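Local structure of possible thiamine biosynthesis enzyme (Candida albicans, 2X7Q) at residues D297-L300 with K301-S305. The protein is of unknown function but has the periplasmic binding protein fold of the SsuA/TauA family and may bind a small ligand linked to thiamine biosynthesis. The protein carries 1 engineered substitution. Numbering follows the deposited sequence.
Sequences DVIL and KRLNS
Asp297 and Lys301 begin a ladder of four i+4 to i backbone bonds in helix 296-306, a compact example of an amphipathic alpha-helix, with Ile299 and Leu303 buried and Asp297, Lys301 and Asn304 exposed. Lys301 N reaches Asp297 O at 3.1 Å, while Asp297 OD1 is hydrogen-bonded to Ser295 OG, just before the helix. Val298 receives Arg302 N at its carbonyl and lies alongside the arginine chain. Its CG1, anti to the backbone N (chi1 166°), sits over the centre of one face of the guanidinium, 3.7 Å from Arg302 NE. The far end of that group is fixed by a hydrogen bond from NH1 to Ala82 O, in helix 74-82. The side chains of Ile299 and Leu303 run alongside each other, one turn apart, with Ile299 CG2 3.7 Å from Leu303 CD1. At Leu300 the carbonyl O accepts Asn304 N at 2.8 Å, and Leu300 CD1 passes the amide at 4.1 Å from Asn304 ND2. The chemistry thus divides by face: Ile299 and Leu303 give apolar cohesion against helix 74-82, with Leu303 reaching Val279 of helix 275-289 as well, whereas Arg302, its guanidinium covered on one face by Val298 CG1, adds a directional polar tie to helix 74-82.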
ATOM      1  N   ASP A 297      10.646  -7.670 -21.231  1.00 20.43           N
ATOM      2  CA  ASP A 297      12.066  -7.368 -21.057  1.00 21.58           C
ATOM      3  C   ASP A 297      12.329  -5.879 -20.824  1.00 19.88           C
ATOM      4  O   ASP A 297      13.378  -5.503 -20.300  1.00 17.91           O
ATOM      5  CB  ASP A 297      12.886  -7.885 -22.243  1.00 21.47           C
ATOM      6  CG  ASP A 297      12.372  -7.382 -23.576  1.00 26.53           C
ATOM      7  OD1 ASP A 297      11.870  -6.239 -23.635  1.00 27.60           O
ATOM      8  OD2 ASP A 297      12.481  -8.126 -24.573  1.00 28.31           O
ATOM      9  N   VAL A 298      11.381  -5.036 -21.221  1.00 19.05           N
ATOM     10  CA  VAL A 298      11.464  -3.608 -20.936  1.00 17.76           C
ATOM     11  C   VAL A 298      11.102  -3.360 -19.476  1.00 15.85           C
ATOM     12  O   VAL A 298      11.740  -2.557 -18.795  1.00 14.75           O
ATOM     13  CB  VAL A 298      10.535  -2.790 -21.850  1.00 18.79           C
ATOM     14  CG1 VAL A 298      10.370  -1.374 -21.320  1.00 16.59           C
ATOM     15  CG2 VAL A 298      11.075  -2.776 -23.271  1.00 19.45           C
ATOM     16  N   ILE A 299      10.081  -4.065 -18.998  1.00 16.01           N
ATOM     17  CA  ILE A 299       9.695  -3.999 -17.594  1.00 16.57           C
ATOM     18  C   ILE A 299      10.795  -4.589 -16.717  1.00 15.03           C
ATOM     19  O   ILE A 299      11.152  -4.019 -15.688  1.00 15.08           O
ATOM     20  CB  ILE A 299       8.374  -4.751 -17.331  1.00 16.00           C
ATOM     21  CG1 ILE A 299       7.233  -4.127 -18.138  1.00 15.70           C
ATOM     22  CG2 ILE A 299       8.042  -4.740 -15.847  1.00 14.69           C
ATOM     23  CD1 ILE A 299       5.913  -4.855 -17.993  1.00 15.97           C
ATOM     24  N   LEU A 300      11.334  -5.730 -17.136  1.00 16.05           N
ATOM     25  CA  LEU A 300      12.397  -6.400 -16.391  1.00 16.34           C
ATOM     26  C   LEU A 300      13.618  -5.508 -16.208  1.00 15.56           C
ATOM     27  O   LEU A 300      14.145  -5.380 -15.104  1.00 15.33           O
ATOM     28  CB  LEU A 300      12.822  -7.691 -17.095  1.00 17.59           C
ATOM     29  CG  LEU A 300      12.432  -9.003 -16.414  1.00 20.55           C
ATOM     30  CD1 LEU A 300      12.482  -8.841 -14.899  1.00 19.26           C
ATOM     31  CD2 LEU A 300      11.055  -9.446 -16.865  1.00 21.77           C
ATOM     32  N   LYS A 301      14.071  -4.907 -17.304  1.00 16.45           N
ATOM     33  CA  LYS A 301      15.267  -4.075 -17.281  1.00 16.18           C
ATOM     34  C   LYS A 301      15.083  -2.856 -16.384  1.00 15.54           C
ATOM     35  O   LYS A 301      16.025  -2.406 -15.734  1.00 15.56           O
ATOM     36  CB  LYS A 301      15.652  -3.640 -18.699  1.00 18.11           C
ATOM     37  CG  LYS A 301      16.932  -2.822 -18.760  1.00 19.14           C
ATOM     38  CD  LYS A 301      17.436  -2.659 -20.185  1.00 21.95           C
ATOM     39  CE  LYS A 301      18.763  -1.912 -20.208  1.00 24.72           C
ATOM     40  NZ  LYS A 301      19.364  -1.857 -21.570  1.00 27.67           N
ATOM     41  N   ARG A 302      13.863  -2.332 -16.344  1.00 13.52           N
ATOM     42  CA  ARG A 302      13.573  -1.164 -15.522  1.00 14.34           C
ATOM     43  C   ARG A 302      13.511  -1.519 -14.038  1.00 13.58           C
ATOM     44  O   ARG A 302      13.929  -0.736 -13.186  1.00 13.84           O
ATOM     45  CB  ARG A 302      12.272  -0.498 -15.974  1.00 13.26           C
ATOM     46  CG  ARG A 302      12.375   0.171 -17.335  1.00 14.33           C
ATOM     47  CD  ARG A 302      11.041   0.737 -17.777  1.00 15.13           C
ATOM     48  NE  ARG A 302      11.150   1.482 -19.027  1.00 15.36           N
ATOM     49  CZ  ARG A 302      10.116   2.010 -19.674  1.00 14.93           C
ATOM     50  NH1 ARG A 302       8.890   1.875 -19.193  1.00 13.41           N
ATOM     51  NH2 ARG A 302      10.307   2.674 -20.805  1.00 17.98           N
ATOM     52  N   LEU A 303      12.992  -2.705 -13.738  1.00 13.49           N
ATOM     53  CA  LEU A 303      12.876  -3.167 -12.360  1.00 13.57           C
ATOM     54  C   LEU A 303      14.214  -3.674 -11.823  1.00 13.88           C
ATOM     55  O   LEU A 303      14.518  -3.517 -10.641  1.00 14.24           O
ATOM     56  CB  LEU A 303      11.813  -4.265 -12.253  1.00 13.95           C
ATOM     57  CG  LEU A 303      10.375  -3.841 -12.558  1.00 13.87           C
ATOM     58  CD1 LEU A 303       9.436  -5.028 -12.456  1.00 12.39           C
ATOM     59  CD2 LEU A 303       9.940  -2.730 -11.615  1.00 13.81           C
ATOM     60  N   ASN A 304      15.010  -4.286 -12.695  1.00 14.17           N
ATOM     61  CA  ASN A 304      16.323  -4.795 -12.314  1.00 14.93           C
ATOM     62  C   ASN A 304      17.289  -3.692 -11.884  1.00 15.44           C
ATOM     63  O   ASN A 304      18.298  -3.962 -11.236  1.00 16.75           O
ATOM     64  CB  ASN A 304      16.938  -5.612 -13.455  1.00 16.62           C
ATOM     65  CG  ASN A 304      16.472  -7.057 -13.460  1.00 17.01           C
ATOM     66  OD1 ASN A 304      16.233  -7.648 -12.407  1.00 18.53           O
ATOM     67  ND2 ASN A 304      16.355  -7.637 -14.650  1.00 18.20           N
ATOM     68  N   SER A 305      16.972  -2.453 -12.243  1.00 14.89           N
ATOM     69  CA  SER A 305      17.836  -1.318 -11.934  1.00 15.19           C
ATOM     70  C   SER A 305      17.344  -0.519 -10.731  1.00 14.84           C
ATOM     71  O   SER A 305      18.123   0.177 -10.080  1.00 16.26           O
ATOM     72  CB  SER A 305      17.970  -0.394 -13.149  1.00 16.54           C
ATOM     73  OG  SER A 305      18.536  -1.070 -14.256  1.00 19.08           O
TER